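Local structure of STU0660 (3ZTH) at residues K45-E50 / V70-Y75; S160-F163 / K168-S171; K276-P279 / F283-R286. The protein is a large Csn2 protein that takes part in CRISPR-mediated bacterial immunity, probably by binding DNA, and carries bound magnesium. All coordinates share one frame; numbering follows the deposited sequence.

Interaction 1: residues K45-E50 / V70-Y75; sequences KKYSSE and VKRSSY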
loop_
_atom_site.group_PDB
_atom_site.type_symbol
_atom_site.label_atom_id
_atom_site.label_comp_id
_atom_site.label_asym_id
_atom_site.label_seq_id
_atom_site.Cartn_x
_atom_site.Cartn_y
_atom_site.Cartn_z
ATOM N N LYS A 45 -1.639 -22.118 6.650
ATOM C CA LYS A 45 -0.939 -21.164 7.493
ATOM C C LYS A 45 0.520 -20.967 7.065
ATOM O O LYS A 45 1.246 -21.930 6.828
ATOM C CB LYS A 45 -0.979 -21.648 8.943
ATOM C CG LYS A 45 -0.159 -20.833 9.913
ATOM C CD LYS A 45 -0.808 -19.499 10.203
ATOM C CE LYS A 45 -0.082 -18.782 11.337
ATOM N NZ LYS A 45 -0.795 -17.543 11.765
ATOM N N LYS A 46 0.936 -19.710 6.962
ATOM C CA LYS A 46 2.319 -19.378 6.624
ATOM C C LYS A 46 2.948 -19.110 7.990
ATOM O O LYS A 46 2.621 -18.132 8.660
ATOM C CB LYS A 46 2.369 -18.133 5.736
ATOM C CG LYS A 46 1.660 -18.321 4.394
ATOM C CD LYS A 46 1.272 -16.985 3.770
ATOM C CE LYS A 46 0.206 -17.163 2.696
ATOM N NZ LYS A 46 -0.484 -15.878 2.382
ATOM N N TYR A 47 3.838 -20.001 8.401
ATOM C CA TYR A 47 4.474 -19.921 9.703
ATOM C C TYR A 47 5.547 -18.867 9.903
ATOM O O TYR A 47 6.465 -18.735 9.095
ATOM C CB TYR A 47 5.086 -21.271 10.051
ATOM C CG TYR A 47 4.173 -22.460 9.860
ATOM C CD1 TYR A 47 2.999 -22.595 10.602
ATOM C CD2 TYR A 47 4.522 -23.488 8.984
ATOM C CE1 TYR A 47 2.193 -23.733 10.483
ATOM C CE2 TYR A 47 3.730 -24.623 8.856
ATOM C CZ TYR A 47 2.569 -24.743 9.611
ATOM O OH TYR A 47 1.798 -25.879 9.497
ATOM N N SER A 48 5.436 -18.125 10.999
ATOM C CA SER A 48 6.441 -17.130 11.341
ATOM C C SER A 48 7.380 -17.935 12.223
ATOM O O SER A 48 7.083 -19.086 12.542
ATOM C CB SER A 48 5.837 -15.991 12.156
ATOM O OG SER A 48 5.492 -16.427 13.459
ATOM N N SER A 49 8.505 -17.357 12.624
ATOM C CA SER A 49 9.427 -18.092 13.478
ATOM C C SER A 49 8.869 -18.197 14.898
ATOM O O SER A 49 9.169 -19.143 15.621
ATOM C CB SER A 49 10.806 -17.422 13.485
ATOM O OG SER A 49 10.704 -16.047 13.801
ATOM N N GLU A 50 8.053 -17.229 15.298
ATOM C CA GLU A 50 7.462 -17.271 16.630
ATOM C C GLU A 50 6.410 -18.382 16.684
ATOM O O GLU A 50 6.092 -18.900 17.755
ATOM C CB GLU A 50 6.820 -15.925 16.994
ATOM C CG GLU A 50 7.812 -14.797 17.286
ATOM C CD GLU A 50 8.243 -14.033 16.037
ATOM O OE1 GLU A 50 8.682 -14.669 15.057
ATOM O OE2 GLU A 50 8.148 -12.787 16.041
ATOM N N VAL A 70 1.165 -36.711 6.077
ATOM C CA VAL A 70 -0.099 -36.416 5.421
ATOM C C VAL A 70 0.067 -35.032 4.816
ATOM O O VAL A 70 0.216 -34.061 5.537
ATOM C CB VAL A 70 -1.254 -36.387 6.435
ATOM C CG1 VAL A 70 -2.572 -36.126 5.718
ATOM C CG2 VAL A 70 -1.303 -37.700 7.194
ATOM N N LYS A 71 0.059 -34.944 3.492
ATOM C CA LYS A 71 0.239 -33.660 2.817
ATOM C C LYS A 71 -0.752 -32.593 3.264
ATOM O O LYS A 71 -1.936 -32.867 3.456
ATOM C CB LYS A 71 0.137 -33.832 1.302
ATOM C CG LYS A 71 1.194 -34.733 0.709
ATOM C CD LYS A 71 1.086 -34.747 -0.803
ATOM C CE LYS A 71 2.096 -35.698 -1.424
ATOM N NZ LYS A 71 2.016 -35.670 -2.915
ATOM N N ARG A 72 -0.251 -31.372 3.420
ATOM C CA ARG A 72 -1.076 -30.248 3.839
ATOM C C ARG A 72 -2.089 -29.905 2.751
ATOM O O ARG A 72 -3.141 -29.322 3.019
ATOM C CB ARG A 72 -0.192 -29.031 4.133
ATOM C CG ARG A 72 0.808 -29.251 5.264
ATOM C CD ARG A 72 1.596 -27.989 5.575
ATOM N NE ARG A 72 0.722 -26.890 5.979
ATOM C CZ ARG A 72 1.133 -25.648 6.210
ATOM N NH1 ARG A 72 2.412 -25.336 6.081
ATOM N NH2 ARG A 72 0.261 -24.710 6.565
ATOM N N SER A 73 -1.762 -30.288 1.525
ATOM C CA SER A 73 -2.615 -30.030 0.371
ATOM C C SER A 73 -3.617 -31.164 0.174
ATOM O O SER A 73 -4.492 -31.093 -0.685
ATOM C CB SER A 73 -1.748 -29.907 -0.882
ATOM O OG SER A 73 -1.064 -31.127 -1.135
ATOM N N SER A 74 -3.482 -32.209 0.977
ATOM C CA SER A 74 -4.344 -33.376 0.879
ATOM C C SER A 74 -5.860 -33.124 0.882
ATOM O O SER A 74 -6.614 -33.916 0.319
ATOM C CB SER A 74 -3.988 -34.361 1.997
ATOM O OG SER A 74 -4.711 -35.568 1.855
ATOM N N TYR A 75 -6.313 -32.034 1.498
ATOM C CA TYR A 75 -7.750 -31.751 1.553
ATOM C C TYR A 75 -8.107 -30.321 1.199
ATOM O O TYR A 75 -7.275 -29.425 1.292
ATOM C CB TYR A 75 -8.308 -31.960 2.971
ATOM C CG TYR A 75 -8.134 -33.321 3.592
ATOM C CD1 TYR A 75 -9.037 -34.352 3.333
ATOM C CD2 TYR A 75 -7.091 -33.568 4.479
ATOM C CE1 TYR A 75 -8.906 -35.589 3.949
ATOM C CE2 TYR A 75 -6.954 -34.803 5.100
ATOM C CZ TYR A 75 -7.863 -35.809 4.830
ATOM O OH TYR A 75 -7.713 -37.038 5.439
#
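Arg-72 reaches across to residues 45-50 with its whole side chain, meeting the carbonyl of Lys-45 and the ring of Tyr-47. From a CB already directed at the other segment, CG, CD and NE carry the guanidinium across to a segment whose nearest CA, that of Lys-45, is 9.8 Å from the CA of Arg-72. A turn about the CG-CD bond (chi3 60°), in an otherwise extended chain, swings the head group round as it arrives. NE is spent outside the two segments, on the carbonyl oxygen of Tyr-41. CZ comes next, with Tyr-47 OH 3.4 Å from it; the hydroxyl oxygen sits over the middle of one guanidinium face. NH1 approaches the same tyrosine obliquely, 3.2 Å from its CE2. The ring and guanidinium planes are inclined by 28°, and it is the hydroxyl end of the tyrosine, not the ring centre, that lies over the head group. NH2 makes the single hydrogen bond between the segments, 3.0 Å to Lys-45 O, almost straight at hydrogen (172°). The bond lies in both the guanidinium and carbonyl planes and uses a lone pair of the oxygen. The same oxygen also lies above the centre of the Tyr-47 ring, 4.0 Å from its plane. NH2 has a further, weak bond to Trp-40 O.

Tyr-41 and Trp-40 belong to the closing turn of helix 28-43, which the chain leaves just before Lys-45. The arginine therefore gathers main-chain carbonyls at the helix C terminus and in the segment beyond it. Its positive charge is probably well placed against the negative end of the helix dipole, while the bonds through NE and NH2 fix the rotation of the guanidinium beneath the tyrosine hydroxyl.

Interaction 2: residues S160-F163 / K168-S171; sequences SPFF and KNLS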
loop_
_atom_site.group_PDB
_atom_site.type_symbol
_atom_site.label_atom_id
_atom_site.label_comp_id
_atom_site.label_asym_id
_atom_site.label_seq_id
_atom_site.Cartn_x
_atom_site.Cartn_y
_atom_site.Cartn_z
ATOM N N SER A 160 -23.572 -9.580 -4.872
ATOM C CA SER A 160 -23.497 -9.820 -3.441
ATOM C C SER A 160 -24.633 -10.737 -3.007
ATOM O O SER A 160 -25.733 -10.704 -3.572
ATOM C CB SER A 160 -23.575 -8.502 -2.669
ATOM O OG SER A 160 -22.345 -7.808 -2.746
ATOM N N PRO A 161 -24.373 -11.579 -2.002
ATOM C CA PRO A 161 -25.401 -12.495 -1.514
ATOM C C PRO A 161 -26.384 -11.802 -0.576
ATOM O O PRO A 161 -26.029 -10.869 0.145
ATOM C CB PRO A 161 -24.586 -13.575 -0.817
ATOM C CG PRO A 161 -23.432 -12.800 -0.259
ATOM C CD PRO A 161 -23.063 -11.876 -1.393
ATOM N N PHE A 162 -27.629 -12.254 -0.610
ATOM C CA PHE A 162 -28.679 -11.719 0.246
ATOM C C PHE A 162 -29.548 -12.874 0.701
ATOM O O PHE A 162 -29.641 -13.901 0.032
ATOM C CB PHE A 162 -29.552 -10.705 -0.501
ATOM C CG PHE A 162 -28.933 -9.340 -0.635
ATOM C CD1 PHE A 162 -28.019 -9.067 -1.652
ATOM C CD2 PHE A 162 -29.283 -8.319 0.251
ATOM C CE1 PHE A 162 -27.467 -7.800 -1.791
ATOM C CE2 PHE A 162 -28.740 -7.047 0.126
ATOM C CZ PHE A 162 -27.828 -6.783 -0.900
ATOM N N PHE A 163 -30.187 -12.710 1.846
ATOM C CA PHE A 163 -31.055 -13.752 2.369
ATOM C C PHE A 163 -32.424 -13.129 2.533
ATOM O O PHE A 163 -32.559 -12.026 3.068
ATOM C CB PHE A 163 -30.510 -14.256 3.705
ATOM C CG PHE A 163 -29.108 -14.779 3.612
ATOM C CD1 PHE A 163 -28.029 -13.906 3.656
ATOM C CD2 PHE A 163 -28.868 -16.135 3.420
ATOM C CE1 PHE A 163 -26.731 -14.376 3.508
ATOM C CE2 PHE A 163 -27.572 -16.622 3.270
ATOM C CZ PHE A 163 -26.502 -15.740 3.313
ATOM N N LYS A 168 -38.418 -10.660 1.369
ATOM C CA LYS A 168 -38.021 -9.577 2.260
ATOM C C LYS A 168 -36.625 -9.892 2.783
ATOM O O LYS A 168 -36.415 -10.900 3.452
ATOM C CB LYS A 168 -39.000 -9.444 3.425
ATOM C CG LYS A 168 -38.680 -8.286 4.350
ATOM C CD LYS A 168 -39.584 -8.278 5.571
ATOM C CE LYS A 168 -39.229 -7.131 6.505
ATOM N NZ LYS A 168 -39.968 -7.243 7.793
ATOM N N ASN A 169 -35.667 -9.034 2.467
ATOM C CA ASN A 169 -34.294 -9.252 2.895
ATOM C C ASN A 169 -34.040 -8.994 4.375
ATOM O O ASN A 169 -34.565 -8.046 4.957
ATOM C CB ASN A 169 -33.328 -8.363 2.098
ATOM C CG ASN A 169 -33.188 -8.782 0.649
ATOM O OD1 ASN A 169 -33.650 -9.850 0.241
ATOM N ND2 ASN A 169 -32.527 -7.938 -0.140
ATOM N N LEU A 170 -33.228 -9.860 4.970
ATOM C CA LEU A 170 -32.802 -9.719 6.357
ATOM C C LEU A 170 -31.331 -10.095 6.366
ATOM O O LEU A 170 -30.883 -10.881 5.530
ATOM C CB LEU A 170 -33.591 -10.625 7.316
ATOM C CG LEU A 170 -33.894 -12.104 7.064
ATOM C CD1 LEU A 170 -32.710 -12.842 6.479
ATOM C CD2 LEU A 170 -34.319 -12.716 8.398
ATOM N N SER A 171 -30.572 -9.517 7.285
ATOM C CA SER A 171 -29.154 -9.820 7.363
ATOM C C SER A 171 -28.926 -11.267 7.786
ATOM O O SER A 171 -29.726 -11.852 8.526
ATOM C CB SER A 171 -28.468 -8.874 8.341
ATOM O OG SER A 171 -28.548 -7.546 7.861
HETATM O O HOH W 1 -30.084 -10.261 2.939
#
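The phenyl ring of Phe-162 and the carboxamide of Asn-169 meet at a slant, their planes 26° apart, with ND2 3.3 Å from CD2. This amide nitrogen spends a hydrogen bond on Glu-145 of the third subunit, whose side chain also packs against that of Phe-162. The neighbouring Phe-163 ring turns away from residues 168-171 and meets the ring of Phe-172 obliquely; its CB remains behind to touch CD1 of Leu-170 at 3.8 Å. Leu-170 makes this reach with CG set between the backbone N and the carbonyl carbon (chi1 46°), which also brings CD1 to 3.5 Å from Phe-163 O.

That oxygen accepts a hydrogen bond from Leu-170 N at 3.0 Å and a CH···O contact from Asn-169 CA at 3.3 Å. A water joins the backbones a second time, accepting from Phe-163 N at 2.7 Å and donating to Leu-170 O at 2.8 Å.

The hairpin of strands 159-165 and 168-170 is strongly splayed here, the segment axes lying 106° apart. Residues 160-163 also pair antiparallel with a strand of the third subunit, so the sheet runs on across that interface. Ser-171 OG hydrogen-bonds to Asp-51, and Lys-168 NZ to the backbone oxygen of Ser-53, both of the second subunit.

Interaction 3: residues K276-P279 / F283-R286; sequences KYYP and FPTR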
loop_
_atom_site.group_PDB
_atom_site.type_symbol
_atom_site.label_atom_id
_atom_site.label_comp_id
_atom_site.label_asym_id
_atom_site.label_seq_id
_atom_site.Cartn_x
_atom_site.Cartn_y
_atom_site.Cartn_z
ATOM N N LYS A 276 -20.699 -58.111 30.386
ATOM C CA LYS A 276 -19.990 -59.110 31.180
ATOM C C LYS A 276 -19.645 -58.583 32.578
ATOM O O LYS A 276 -19.660 -59.331 33.552
ATOM C CB LYS A 276 -18.712 -59.561 30.467
ATOM C CG LYS A 276 -17.936 -60.601 31.258
ATOM C CD LYS A 276 -16.673 -61.096 30.556
ATOM C CE LYS A 276 -16.006 -62.212 31.386
ATOM N NZ LYS A 276 -14.767 -62.792 30.775
ATOM N N TYR A 277 -19.344 -57.290 32.668
ATOM C CA TYR A 277 -18.995 -56.653 33.935
ATOM C C TYR A 277 -20.174 -56.070 34.709
ATOM O O TYR A 277 -20.036 -55.732 35.882
ATOM C CB TYR A 277 -17.992 -55.532 33.696
ATOM C CG TYR A 277 -16.567 -55.987 33.532
ATOM C CD1 TYR A 277 -16.073 -56.346 32.279
ATOM C CD2 TYR A 277 -15.699 -56.037 34.627
ATOM C CE1 TYR A 277 -14.752 -56.740 32.116
ATOM C CE2 TYR A 277 -14.373 -56.427 34.473
ATOM C CZ TYR A 277 -13.910 -56.772 33.214
ATOM O OH TYR A 277 -12.595 -57.120 33.040
ATOM N N TYR A 278 -21.329 -55.941 34.067
ATOM C CA TYR A 278 -22.487 -55.372 34.748
ATOM C C TYR A 278 -22.803 -56.118 36.051
ATOM O O TYR A 278 -22.936 -57.346 36.066
ATOM C CB TYR A 278 -23.705 -55.395 33.832
ATOM C CG TYR A 278 -24.657 -54.265 34.107
ATOM C CD1 TYR A 278 -24.334 -52.961 33.738
ATOM C CD2 TYR A 278 -25.876 -54.489 34.738
ATOM C CE1 TYR A 278 -25.199 -51.904 33.987
ATOM C CE2 TYR A 278 -26.753 -53.435 34.994
ATOM C CZ TYR A 278 -26.408 -52.149 34.615
ATOM O OH TYR A 278 -27.262 -51.103 34.869
ATOM N N PRO A 279 -22.948 -55.373 37.159
ATOM C CA PRO A 279 -23.244 -55.925 38.487
ATOM C C PRO A 279 -24.664 -56.453 38.678
ATOM O O PRO A 279 -25.065 -56.788 39.796
ATOM C CB PRO A 279 -22.948 -54.753 39.410
ATOM C CG PRO A 279 -23.421 -53.592 38.594
ATOM C CD PRO A 279 -22.859 -53.904 37.213
ATOM N N PHE A 283 -29.423 -56.409 32.583
ATOM C CA PHE A 283 -28.584 -55.714 31.615
ATOM C C PHE A 283 -29.404 -54.658 30.897
ATOM O O PHE A 283 -30.600 -54.836 30.657
ATOM C CB PHE A 283 -28.039 -56.684 30.562
ATOM C CG PHE A 283 -27.265 -57.828 31.130
ATOM C CD1 PHE A 283 -26.164 -57.604 31.951
ATOM C CD2 PHE A 283 -27.625 -59.142 30.832
ATOM C CE1 PHE A 283 -25.425 -58.672 32.470
ATOM C CE2 PHE A 283 -26.893 -60.221 31.345
ATOM C CZ PHE A 283 -25.789 -59.981 32.167
ATOM N N PRO A 284 -28.773 -53.531 30.564
ATOM C CA PRO A 284 -29.498 -52.476 29.860
ATOM C C PRO A 284 -29.706 -52.917 28.420
ATOM O O PRO A 284 -28.976 -53.764 27.911
ATOM C CB PRO A 284 -28.557 -51.280 29.961
ATOM C CG PRO A 284 -27.797 -51.549 31.239
ATOM C CD PRO A 284 -27.509 -53.023 31.120
ATOM N N THR A 285 -30.713 -52.357 27.770
ATOM C CA THR A 285 -30.978 -52.687 26.381
ATOM C C THR A 285 -29.836 -52.105 25.549
ATOM O O THR A 285 -29.094 -51.222 26.006
ATOM C CB THR A 285 -32.313 -52.066 25.909
ATOM O OG1 THR A 285 -32.500 -52.332 24.520
ATOM C CG2 THR A 285 -32.303 -50.561 26.090
ATOM N N ARG A 286 -29.686 -52.593 24.329
ATOM C CA ARG A 286 -28.632 -52.091 23.468
ATOM C C ARG A 286 -28.799 -50.589 23.252
ATOM O O ARG A 286 -27.817 -49.854 23.150
ATOM C CB ARG A 286 -28.655 -52.834 22.134
ATOM C CG ARG A 286 -27.391 -53.620 21.877
ATOM C CD ARG A 286 -27.632 -54.729 20.892
ATOM N NE ARG A 286 -28.145 -55.904 21.577
ATOM C CZ ARG A 286 -27.420 -56.983 21.851
ATOM N NH1 ARG A 286 -26.144 -57.040 21.488
ATOM N NH2 ARG A 286 -27.974 -57.995 22.499
#
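Tyr-278 and Phe-283 are brought together by different first torsions. In Tyr-278 chi1 is -150°, which sends CG broadly away from the backbone N and turns one ring face toward Pro-284. In Phe-283 CG stands beside its own backbone N, opposite the carbonyl carbon (chi1 -57°), and the ring swings back toward the helix end. The two side chains run past one another, pointing opposite ways. Rather than stacking, Phe-283 offers an edge: Tyr-278 CB lies near its ring plane, 3.8 Å from CD1 and 3.9 Å from CE1.

Pro-284 takes a face of the tyrosine. Its CD sits 3.8 Å from the centroid of the Tyr-278 ring and 12° off the normal, a well-centred CH-pi contact. Beside it, Pro-284 CG reaches the phenol end, 3.7 Å from both CZ and OH of Tyr-278. The opposite face is met by CD of Pro-279, the next residue in the chain, 3.6 Å above the plane and displaced toward the rim. Two pyrrolidine rings therefore sandwich the tyrosine, and no hydrogen bond joins the segments; the contact is one of apolar packing.

Tyr-278 is where the chain leaves helix 267-277, and Thr-285 is the N-cap residue of helix 286-296, so the contact pinches together the ends of the connection between them. Nearby, Pro-284 O bonds to Tyr-271 and Arg-286 forms a salt bridge with Glu-268, both on helix 267-277. Ile-317 of helix 312-324 packs against Tyr-278, as does Leu-342 of the second subunit.

Overall arrangement
From the N terminus, the three contacts follow one another in series, with none nested or crossing. Interaction 1 closes a 19-residue excursion, holding part of helix 49-52 and strand 62-63, and ties the chain just after helix 28-43 to the loop that leads into strand 76-80. Interaction 2 closes a short hairpin, and interaction 3, about 53 Å from it between centres and on the opposite side of the chain's centre, closes the link between helices 267-277 and 286-296. None touches another within the chain, yet the assembly connects the first two: Glu-50 packs on Phe-162 of the second subunit, and Phe-162 on Glu-50 of that subunit. Interaction 3 touches the second subunit through other residues.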